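Local coordinates for protein alpha-Amylase (Thermotoga maritima, PDB 2B5D) that belongs to glycosyl hydrolase family 57 and is named an alpha-amylase, with a mostly parallel beta core surrounded by helices, at residues D238-W246 and F323-R333. Sequence-based numbering, arbitrary orientation.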
loop_
_atom_site.group_PDB
_atom_site.type_symbol
_atom_site.label_atom_id
_atom_site.label_comp_id
_atom_site.label_asym_id
_atom_site.label_seq_id
_atom_site.Cartn_x
_atom_site.Cartn_y
_atom_site.Cartn_z
ATOM N N ASP A 238 -12.824 5.329 39.701
ATOM C CA ASP A 238 -14.247 5.785 39.812
ATOM C C ASP A 238 -14.819 5.879 38.406
ATOM O O ASP A 238 -14.408 6.732 37.628
ATOM C CB ASP A 238 -14.347 7.160 40.527
ATOM C CG ASP A 238 -15.765 7.780 40.459
ATOM O OD1 ASP A 238 -16.796 7.079 40.237
ATOM O OD2 ASP A 238 -15.823 8.993 40.649
ATOM N N PRO A 239 -15.754 5.002 38.073
ATOM C CA PRO A 239 -16.270 4.962 36.715
ATOM C C PRO A 239 -17.197 6.184 36.400
ATOM O O PRO A 239 -17.508 6.429 35.237
ATOM C CB PRO A 239 -17.103 3.668 36.700
ATOM C CG PRO A 239 -17.512 3.471 38.210
ATOM C CD PRO A 239 -16.461 4.093 39.007
ATOM N N GLU A 240 -17.648 6.888 37.434
ATOM C CA GLU A 240 -18.357 8.147 37.303
ATOM C C GLU A 240 -17.418 9.259 36.904
ATOM O O GLU A 240 -17.881 10.280 36.370
ATOM C CB GLU A 240 -19.065 8.534 38.604
ATOM C CG GLU A 240 -20.120 7.575 38.994
ATOM C CD GLU A 240 -21.038 8.138 40.067
ATOM O OE1 GLU A 240 -21.843 7.358 40.618
ATOM O OE2 GLU A 240 -20.965 9.347 40.362
ATOM N N SER A 241 -16.116 9.093 37.157
ATOM C CA SER A 241 -15.145 10.050 36.640
ATOM C C SER A 241 -14.414 9.506 35.369
ATOM O O SER A 241 -13.246 9.752 35.172
ATOM C CB SER A 241 -14.163 10.499 37.716
ATOM O OG SER A 241 -14.774 10.867 38.956
ATOM N N SER A 242 -15.113 8.763 34.508
ATOM C CA SER A 242 -14.517 8.158 33.298
ATOM C C SER A 242 -14.030 9.126 32.215
ATOM O O SER A 242 -14.247 10.335 32.289
ATOM C CB SER A 242 -15.521 7.214 32.620
ATOM O OG SER A 242 -16.347 7.943 31.675
ATOM N N GLU A 243 -13.401 8.530 31.195
ATOM C CA GLU A 243 -13.012 9.138 29.894
ATOM C C GLU A 243 -14.034 10.097 29.216
ATOM O O GLU A 243 -13.645 11.111 28.636
ATOM C CB GLU A 243 -12.708 7.992 28.913
ATOM C CG GLU A 243 -13.685 6.771 29.057
ATOM C CD GLU A 243 -13.040 5.534 29.759
ATOM O OE1 GLU A 243 -13.701 4.898 30.625
ATOM O OE2 GLU A 243 -11.876 5.189 29.415
ATOM N N GLN A 244 -15.323 9.758 29.277
ATOM C CA GLN A 244 -16.400 10.603 28.737
ATOM C C GLN A 244 -16.450 12.047 29.236
ATOM O O GLN A 244 -16.709 12.971 28.444
ATOM C CB GLN A 244 -17.749 9.923 28.869
ATOM C CG GLN A 244 -18.007 9.072 27.669
ATOM C CD GLN A 244 -19.312 8.335 27.698
ATOM O OE1 GLN A 244 -19.431 7.293 28.331
ATOM N NE2 GLN A 244 -20.287 8.836 26.955
ATOM N N VAL A 245 -16.153 12.289 30.501
ATOM C CA VAL A 245 -16.105 13.687 30.943
ATOM C C VAL A 245 -15.079 14.562 30.203
ATOM O O VAL A 245 -15.236 15.783 30.136
ATOM C CB VAL A 245 -16.153 13.867 32.492
ATOM C CG1 VAL A 245 -15.968 12.534 33.264
ATOM C CG2 VAL A 245 -15.240 14.970 32.980
ATOM N N TRP A 246 -14.086 13.925 29.571
ATOM C CA TRP A 246 -13.059 14.625 28.778
ATOM C C TRP A 246 -13.166 14.430 27.284
ATOM O O TRP A 246 -12.281 14.836 26.540
ATOM C CB TRP A 246 -11.690 14.190 29.234
ATOM C CG TRP A 246 -11.624 14.154 30.685
ATOM C CD1 TRP A 246 -11.364 13.076 31.451
ATOM C CD2 TRP A 246 -11.903 15.235 31.579
ATOM N NE1 TRP A 246 -11.434 13.410 32.780
ATOM C CE2 TRP A 246 -11.756 14.738 32.885
ATOM C CE3 TRP A 246 -12.263 16.577 31.403
ATOM C CZ2 TRP A 246 -11.940 15.537 34.018
ATOM C CZ3 TRP A 246 -12.433 17.370 32.528
ATOM C CH2 TRP A 246 -12.271 16.842 33.818
ATOM N N PHE A 323 -17.533 20.416 37.519
ATOM C CA PHE A 323 -16.904 19.225 37.995
ATOM C C PHE A 323 -16.804 19.200 39.532
ATOM O O PHE A 323 -17.197 18.192 40.146
ATOM C CB PHE A 323 -15.550 18.974 37.314
ATOM C CG PHE A 323 -15.149 17.524 37.331
ATOM C CD1 PHE A 323 -15.997 16.569 36.787
ATOM C CD2 PHE A 323 -13.945 17.123 37.908
ATOM C CE1 PHE A 323 -15.659 15.251 36.836
ATOM C CE2 PHE A 323 -13.588 15.801 37.949
ATOM C CZ PHE A 323 -14.434 14.856 37.405
ATOM N N LEU A 324 -16.331 20.312 40.116
ATOM C CA LEU A 324 -16.387 20.540 41.564
ATOM C C LEU A 324 -17.734 20.197 42.195
ATOM O O LEU A 324 -17.795 19.375 43.134
ATOM C CB LEU A 324 -16.050 21.981 41.903
ATOM C CG LEU A 324 -16.176 22.385 43.382
ATOM C CD1 LEU A 324 -14.935 22.040 44.208
ATOM C CD2 LEU A 324 -16.489 23.886 43.488
ATOM N N HIS A 325 -18.817 20.788 41.683
ATOM C CA HIS A 325 -20.132 20.524 42.229
ATOM C C HIS A 325 -20.507 19.071 42.072
ATOM O O HIS A 325 -21.057 18.483 42.980
ATOM C CB HIS A 325 -21.218 21.529 41.717
ATOM C CG HIS A 325 -20.851 22.965 41.983
ATOM N ND1 HIS A 325 -21.238 24.011 41.167
ATOM C CD2 HIS A 325 -20.056 23.515 42.939
ATOM C CE1 HIS A 325 -20.710 25.139 41.614
ATOM N NE2 HIS A 325 -19.985 24.865 42.686
ATOM N N LYS A 326 -20.206 18.467 40.940
ATOM C CA LYS A 326 -20.401 16.996 40.822
ATOM C C LYS A 326 -19.611 16.132 41.849
ATOM O O LYS A 326 -20.124 15.140 42.337
ATOM C CB LYS A 326 -20.104 16.539 39.409
ATOM C CG LYS A 326 -21.141 17.037 38.475
ATOM C CD LYS A 326 -20.778 16.851 37.030
ATOM C CE LYS A 326 -22.032 16.489 36.296
ATOM N NZ LYS A 326 -22.720 17.733 35.867
ATOM N N LYS A 327 -18.398 16.541 42.211
ATOM C CA LYS A 327 -17.573 15.715 43.129
ATOM C C LYS A 327 -17.998 15.912 44.589
ATOM O O LYS A 327 -17.869 14.992 45.431
ATOM C CB LYS A 327 -16.070 16.024 42.977
ATOM C CG LYS A 327 -15.444 15.750 41.578
ATOM C CD LYS A 327 -15.593 14.306 41.142
ATOM C CE LYS A 327 -16.891 14.091 40.394
ATOM N NZ LYS A 327 -17.178 12.703 39.949
ATOM N N GLU A 328 -18.469 17.128 44.893
ATOM C CA GLU A 328 -19.003 17.464 46.215
ATOM C C GLU A 328 -20.309 16.744 46.410
ATOM O O GLU A 328 -20.555 16.079 47.403
ATOM C CB GLU A 328 -19.233 18.953 46.294
ATOM C CG GLU A 328 -17.924 19.732 46.371
ATOM C CD GLU A 328 -18.135 21.208 46.569
ATOM O OE1 GLU A 328 -17.260 21.855 47.205
ATOM O OE2 GLU A 328 -19.176 21.718 46.103
ATOM N N SER A 329 -21.168 16.865 45.440
ATOM C CA SER A 329 -22.381 16.100 45.506
ATOM C C SER A 329 -22.058 14.592 45.726
ATOM O O SER A 329 -22.593 13.964 46.629
ATOM C CB SER A 329 -23.194 16.359 44.256
ATOM O OG SER A 329 -24.295 15.505 44.254
ATOM N N GLN A 330 -21.141 14.026 44.942
ATOM C CA GLN A 330 -20.814 12.571 45.038
ATOM C C GLN A 330 -20.181 12.211 46.408
ATOM O O GLN A 330 -20.598 11.257 47.040
ATOM C CB GLN A 330 -19.983 12.123 43.825
ATOM C CG GLN A 330 -19.324 10.701 43.938
ATOM C CD GLN A 330 -18.271 10.473 42.874
ATOM O OE1 GLN A 330 -17.341 11.273 42.707
ATOM N NE2 GLN A 330 -18.405 9.384 42.159
ATOM N N ALA A 331 -19.266 13.043 46.887
ATOM C CA ALA A 331 -18.706 12.893 48.197
ATOM C C ALA A 331 -19.748 12.826 49.322
ATOM O O ALA A 331 -19.709 11.910 50.174
ATOM C CB ALA A 331 -17.676 13.999 48.481
ATOM N N ARG A 332 -20.680 13.791 49.331
ATOM C CA ARG A 332 -21.633 13.911 50.416
ATOM C C ARG A 332 -22.530 12.697 50.436
ATOM O O ARG A 332 -22.764 12.117 51.504
ATOM C CB ARG A 332 -22.453 15.206 50.284
ATOM C CG ARG A 332 -21.708 16.496 50.710
ATOM C CD ARG A 332 -22.717 17.666 50.811
ATOM N NE ARG A 332 -23.510 17.734 49.574
ATOM C CZ ARG A 332 -23.274 18.591 48.583
ATOM N NH1 ARG A 332 -22.293 19.502 48.696
ATOM N NH2 ARG A 332 -24.037 18.546 47.494
ATOM N N ARG A 333 -23.016 12.302 49.266
ATOM C CA ARG A 333 -23.843 11.121 49.128
ATOM C C ARG A 333 -23.112 9.851 49.646
ATOM O O ARG A 333 -23.729 8.970 50.254
ATOM C CB ARG A 333 -24.180 10.966 47.649
ATOM C CG ARG A 333 -24.917 9.696 47.271
ATOM C CD ARG A 333 -25.256 9.682 45.786
ATOM N NE ARG A 333 -24.162 9.253 44.905
ATOM C CZ ARG A 333 -23.544 10.026 44.004
ATOM N NH1 ARG A 333 -23.898 11.317 43.825
ATOM N NH2 ARG A 333 -22.577 9.500 43.261
HETATM O O HOH W 1 -20.388 7.441 43.173
HETATM O O HOH W 2 -20.423 11.645 39.738
#
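OD2 of D238 is gripped from opposite faces of its carboxylate plane: NE2 of Q330 donates from the syn side at 3.0 Å, and OG of S241 donates to OD2 at 2.7 Å. D238 opens an Asx turn, its OD1 taking the backbone N of E240, while the OD2 bonds link the loop after strand 233-236 to helix 309-338; I344 of strand 343-349 packs against both D238 and Q330. With CG anti to the backbone N (chi1 168°), the extended chain of Q330 carries its amide out to that carboxylate, and its OE1 receives NZ of K327 at 3.1 Å from above the carbonyl plane. K327, bent twice, also gives NZ to OG of S241 at 3.2 Å; with D238 OD2 4.0 Å from that NZ, the lysine probably steadies the carboxylate's charge. R333 NH2 makes a salt bridge to E240 OE2 at 3.3 Å, its hydrogen bond weak (129°), and a water accepts from NE2 of Q330 and bonds weakly to E240 OE1 and R333 NH2. Toward the start of 323-333, W246 turns its edge to one face of F323, planes at 61°; CG of K327 lies over the opposite face, and CG2 of V245 touches F323 CE1 at 3.9 Å.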